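Local structure of protease (Penicillium cyclopium, 5Z6O) at residues T75-T80 against T227-P232; L159-G164 against S173-A178. The protein hydrolyses peptide bonds as a subtilisin-like, proteinase K-type serine protease, held here in a sulfonylated form with calcium bound. All coordinates share one frame; numbering follows the deposited sequence.

Contacts 1 and 2, with centres about 14 Å apart, both border the inhibitor at the active site. Contact 1 joins the helix bearing S228, sulfonylated by the inhibitor, to the helix that begins at H73. Contact 2 sets the end of strand 157-162 against the turn-forming segment 173-178 near the inhibitor's phenyl ring. They meet at T227: its OG1 is 3.1 Å from G164 N, a probable hydrogen bond, and packs 3.4 Å from A162 CB. Farther along the same helix, A231 CB lies 3.7 Å from A162 N. The inhibitor spans both contacts, with its sulfur on S228 OG and its ring carbon C3 3.7 Å from A162 CB.

Contact 1 of 2, residues T75-T80 against T227-P232; sequences THTAST and TSMAAP. With PMS (phenylmethanesulfonic acid), chain C.
At the catalytic centre of this subtilase, H76, T77 and T80 pack against S228, M229 and P232, joining the helix that carries H73 to the one that carries S228. The short helical segments run roughly parallel at 34°, with axes 8.6 Å apart, and no hydrogen bond crosses between them. P232 lies against both T77 and T80: its CG is 3.9 Å from T80 CG2 and rests equally against T77 CB, while its CB meets the carbonyl T77 O at 3.3 Å. Lacking an amide hydrogen, the proline kinks its helix where it faces T77. T77 turns its methyl CG2 to within 3.4 Å of S228 O, a packing contact; that carbonyl takes its hydrogen bond from S136 OG. Placed between backbone N and carbonyl carbon (chi1 61°), T77 OG1 instead bonds back to H73 O; the T77 side chain also approaches D42. This is the subtilisin pattern, the serine near the start of a buried helix beside the histidine helix. S228 OG is bonded covalently to the inhibitor sulfur at 1.6 Å, and S228 N donates to O1S at 3.1 Å, consistent with an oxyanion hole shared with N165. M229, bent at chi2 and chi3, crosses H76 nearly at right angles, its CE 3.9 Å from ND1. H76 NE2 is hydrogen-bonded to K222 O, and weakly to I212 O, which would limit turning of the imidazole.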
loop_
_atom_site.group_PDB
_atom_site.type_symbol
_atom_site.label_atom_id
_atom_site.label_comp_id
_atom_site.label_asym_id
_atom_site.label_seq_id
_atom_site.Cartn_x
_atom_site.Cartn_y
_atom_site.Cartn_z
ATOM N N THR A 75 -9.456 -2.760 -6.251
ATOM C CA THR A 75 -9.240 -1.727 -7.264
ATOM C C THR A 75 -8.851 -0.409 -6.619
ATOM O O THR A 75 -7.967 0.306 -7.103
ATOM C CB THR A 75 -10.519 -1.537 -8.074
ATOM O OG1 THR A 75 -10.845 -2.786 -8.709
ATOM C CG2 THR A 75 -10.369 -0.373 -9.124
ATOM N N HIS A 76 -9.507 -0.084 -5.518
ATOM C CA HIS A 76 -9.272 1.190 -4.849
ATOM C C HIS A 76 -7.836 1.253 -4.314
ATOM O O HIS A 76 -7.108 2.231 -4.531
ATOM C CB HIS A 76 -10.311 1.331 -3.722
ATOM C CG HIS A 76 -10.381 2.698 -3.089
ATOM N ND1 HIS A 76 -9.527 3.113 -2.073
ATOM C CD2 HIS A 76 -11.236 3.725 -3.303
ATOM C CE1 HIS A 76 -9.849 4.350 -1.716
ATOM N NE2 HIS A 76 -10.889 4.734 -2.436
ATOM N N THR A 77 -7.390 0.186 -3.653
ATOM C CA THR A 77 -6.029 0.193 -3.122
ATOM C C THR A 77 -4.980 0.130 -4.223
ATOM O O THR A 77 -3.966 0.852 -4.153
ATOM C CB THR A 77 -5.823 -0.951 -2.122
ATOM O OG1 THR A 77 -6.022 -2.216 -2.763
ATOM C CG2 THR A 77 -6.821 -0.790 -0.909
ATOM N N ALA A 78 -5.204 -0.688 -5.268
ATOM C CA ALA A 78 -4.257 -0.642 -6.379
ATOM C C ALA A 78 -4.198 0.759 -6.991
ATOM O O ALA A 78 -3.139 1.226 -7.441
ATOM C CB ALA A 78 -4.679 -1.666 -7.443
ATOM N N SER A 79 -5.337 1.432 -7.045
ATOM C CA SER A 79 -5.400 2.768 -7.630
ATOM C C SER A 79 -4.610 3.784 -6.804
ATOM O O SER A 79 -3.884 4.608 -7.362
ATOM C CB SER A 79 -6.883 3.181 -7.764
ATOM O OG SER A 79 -6.985 4.511 -8.225
ATOM N N THR A 80 -4.753 3.753 -5.481
ATOM C CA THR A 80 -3.934 4.607 -4.616
ATOM C C THR A 80 -2.455 4.332 -4.831
ATOM O O THR A 80 -1.640 5.258 -4.809
ATOM C CB THR A 80 -4.331 4.353 -3.149
ATOM O OG1 THR A 80 -5.665 4.844 -2.969
ATOM C CG2 THR A 80 -3.390 5.035 -2.161
ATOM N N THR A 227 -7.058 1.638 7.515
ATOM C CA THR A 227 -5.629 1.412 7.281
ATOM C C THR A 227 -5.400 0.694 5.947
ATOM O O THR A 227 -4.282 0.729 5.422
ATOM C CB THR A 227 -4.984 0.600 8.404
ATOM O OG1 THR A 227 -5.691 -0.612 8.584
ATOM C CG2 THR A 227 -4.995 1.373 9.758
ATOM N N SER A 228 -6.449 0.063 5.385
ATOM C CA SER A 228 -6.373 -0.443 4.012
ATOM C C SER A 228 -6.008 0.646 3.017
ATOM O O SER A 228 -5.426 0.350 1.964
ATOM C CB SER A 228 -7.719 -1.072 3.568
ATOM O OG SER A 228 -7.985 -2.253 4.328
ATOM N N MET A 229 -6.445 1.883 3.271
ATOM C CA MET A 229 -6.137 3.006 2.389
ATOM C C MET A 229 -4.748 3.578 2.641
ATOM O O MET A 229 -4.145 4.184 1.746
ATOM C CB MET A 229 -7.176 4.113 2.597
ATOM C CG MET A 229 -8.554 3.844 1.940
ATOM S SD MET A 229 -9.440 2.423 2.643
ATOM C CE MET A 229 -9.406 1.256 1.311
ATOM N N ALA A 230 -4.232 3.381 3.842
ATOM C CA ALA A 230 -2.938 3.905 4.233
ATOM C C ALA A 230 -1.814 3.066 3.622
ATOM O O ALA A 230 -0.925 3.601 2.954
ATOM C CB ALA A 230 -2.870 3.914 5.770
ATOM N N ALA A 231 -1.896 1.744 3.754
ATOM C CA ALA A 231 -0.823 0.883 3.244
ATOM C C ALA A 231 -0.442 1.119 1.776
ATOM O O ALA A 231 0.768 1.143 1.478
ATOM C CB ALA A 231 -1.193 -0.593 3.454
ATOM N N PRO A 232 -1.371 1.255 0.824
ATOM C CA PRO A 232 -0.951 1.417 -0.569
ATOM C C PRO A 232 -0.248 2.732 -0.843
ATOM O O PRO A 232 0.508 2.798 -1.828
ATOM C CB PRO A 232 -2.276 1.289 -1.366
ATOM C CG PRO A 232 -3.343 1.536 -0.387
ATOM C CD PRO A 232 -2.813 1.006 0.925
HETATM C C PMS C . -9.810 -3.702 5.329
HETATM S S PMS C . -9.446 -1.979 4.892
HETATM C C1 PMS C . -8.896 -4.182 6.466
HETATM C C2 PMS C . -7.579 -3.754 6.588
HETATM C C3 PMS C . -6.783 -4.220 7.626
HETATM C C4 PMS C . -7.294 -5.112 8.556
HETATM C C5 PMS C . -8.607 -5.543 8.431
HETATM C C6 PMS C . -9.406 -5.070 7.403
HETATM O O2S PMS C . -10.597 -1.321 4.192
HETATM O O1S PMS C . -9.264 -1.120 6.107
#

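Contact 2 of 2, residues L159-G164 against S173-A178; sequences LSVAAG and SSPASA. With PMS (phenylmethanesulfonic acid), chain C.
V161, A162 and A163 meet P175 and A176 where strand 157-162 leaves the central parallel sheet of the subtilisin fold, close to the pocket that holds the inhibitor's phenyl ring. The apolar part is V161 on P175. V161 CG1, anti to the backbone N (chi1 178°), touches the ring of P175 at CG, 3.8 Å away; CG2 lies a little farther from the same proline carbon. A cis peptide precedes P175, which begins a type I turn ending at A178. Contacts of methyls with backbone polar atoms follow: V161 CG1 also reaches A176 N, and A176 CB sits 3.8 Å from A163 O and 3.9 Å from A162 O, bridging two successive carbonyls. A163 O has its polar partner elsewhere, in N198 ND2. On the ligand side, A162 points its methyl away from the 173-178 segment, while G164 CA lies 3.8 Å from inhibitor atom C4; the ring's place is consistent with the S1 pocket of subtilases. V161 also packs on V181, a calcium-site residue. No hydrogen bond joins the two segments; inside 173-178, A178 N donates to P175 O, closing the turn. S173 O is gripped twice by S177 from opposite faces of its plane, by N at 3.0 Å and by OG at 2.6 Å, the hydroxyl tilted 33° from that plane.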
loop_
_atom_site.group_PDB
_atom_site.type_symbol
_atom_site.label_atom_id
_atom_site.label_comp_id
_atom_site.label_asym_id
_atom_site.label_seq_id
_atom_site.Cartn_x
_atom_site.Cartn_y
_atom_site.Cartn_z
ATOM N N LEU A 159 7.092 -5.504 1.547
ATOM C CA LEU A 159 5.721 -5.841 1.899
ATOM C C LEU A 159 5.157 -4.762 2.810
ATOM O O LEU A 159 5.627 -4.588 3.940
ATOM C CB LEU A 159 5.656 -7.238 2.542
ATOM C CG LEU A 159 4.272 -7.701 3.030
ATOM C CD1 LEU A 159 3.180 -7.514 1.965
ATOM C CD2 LEU A 159 4.388 -9.163 3.447
ATOM N N SER A 160 4.197 -3.989 2.313
ATOM C CA SER A 160 3.483 -3.028 3.147
ATOM C C SER A 160 2.160 -3.636 3.599
ATOM O O SER A 160 1.420 -4.198 2.788
ATOM C CB SER A 160 3.246 -1.719 2.386
ATOM O OG SER A 160 2.530 -1.954 1.203
ATOM N N VAL A 161 1.863 -3.512 4.893
ATOM C CA VAL A 161 0.712 -4.152 5.524
ATOM C C VAL A 161 -0.107 -3.134 6.297
ATOM O O VAL A 161 0.452 -2.358 7.080
ATOM C CB VAL A 161 1.199 -5.270 6.481
ATOM C CG1 VAL A 161 0.048 -5.915 7.166
ATOM C CG2 VAL A 161 1.980 -6.344 5.700
ATOM N N ALA A 162 -1.433 -3.191 6.138
ATOM C CA ALA A 162 -2.321 -2.373 6.954
ATOM C C ALA A 162 -2.219 -2.786 8.417
ATOM O O ALA A 162 -2.194 -3.979 8.752
ATOM C CB ALA A 162 -3.760 -2.514 6.475
ATOM N N ALA A 163 -2.184 -1.802 9.311
ATOM C CA ALA A 163 -2.032 -2.170 10.725
ATOM C C ALA A 163 -3.302 -2.772 11.308
ATOM O O ALA A 163 -3.220 -3.500 12.316
ATOM C CB ALA A 163 -1.627 -0.953 11.550
ATOM N N GLY A 164 -4.464 -2.485 10.716
ATOM C CA GLY A 164 -5.728 -2.938 11.263
ATOM C C GLY A 164 -6.552 -1.780 11.810
ATOM O O GLY A 164 -6.052 -0.669 12.061
ATOM N N SER A 173 -2.228 -8.825 15.757
ATOM C CA SER A 173 -2.805 -8.989 14.437
ATOM C C SER A 173 -1.757 -9.534 13.483
ATOM O O SER A 173 -0.564 -9.271 13.644
ATOM C CB SER A 173 -3.346 -7.651 13.918
ATOM O OG SER A 173 -4.478 -7.257 14.665
ATOM N N SER A 174 -2.218 -10.292 12.487
ATOM C CA SER A 174 -1.356 -10.855 11.469
ATOM C C SER A 174 -1.896 -10.470 10.104
ATOM O O SER A 174 -3.100 -10.553 9.881
ATOM C CB SER A 174 -1.296 -12.383 11.586
ATOM O OG SER A 174 -0.553 -12.717 12.743
ATOM N N PRO A 175 -1.027 -10.076 9.157
ATOM C CA PRO A 175 0.440 -10.070 9.234
ATOM C C PRO A 175 1.059 -8.774 9.795
ATOM O O PRO A 175 2.276 -8.632 9.714
ATOM C CB PRO A 175 0.855 -10.289 7.760
ATOM C CG PRO A 175 -0.242 -9.676 6.965
ATOM C CD PRO A 175 -1.518 -9.825 7.788
ATOM N N ALA A 176 0.265 -7.888 10.428
ATOM C CA ALA A 176 0.837 -6.639 10.936
ATOM C C ALA A 176 1.991 -6.879 11.896
ATOM O O ALA A 176 2.923 -6.063 11.962
ATOM C CB ALA A 176 -0.235 -5.810 11.637
ATOM N N SER A 177 1.943 -7.974 12.666
ATOM C CA SER A 177 2.958 -8.253 13.672
ATOM C C SER A 177 4.140 -9.031 13.121
ATOM O O SER A 177 5.046 -9.365 13.889
ATOM C CB SER A 177 2.334 -9.028 14.856
ATOM O OG SER A 177 1.786 -10.233 14.393
ATOM N N ALA A 178 4.165 -9.316 11.818
ATOM C CA ALA A 178 5.162 -10.224 11.265
ATOM C C ALA A 178 6.542 -9.585 11.201
ATOM O O ALA A 178 6.667 -8.358 11.092
ATOM C CB ALA A 178 4.765 -10.673 9.855
HETATM C C PMS C . -9.810 -3.702 5.329
HETATM S S PMS C . -9.446 -1.979 4.892
HETATM C C1 PMS C . -8.896 -4.182 6.466
HETATM C C2 PMS C . -7.579 -3.754 6.588
HETATM C C3 PMS C . -6.783 -4.220 7.626
HETATM C C4 PMS C . -7.294 -5.112 8.556
HETATM C C5 PMS C . -8.607 -5.543 8.431
HETATM C C6 PMS C . -9.406 -5.070 7.403
HETATM O O2S PMS C . -10.597 -1.321 4.192
HETATM O O1S PMS C . -9.264 -1.120 6.107
#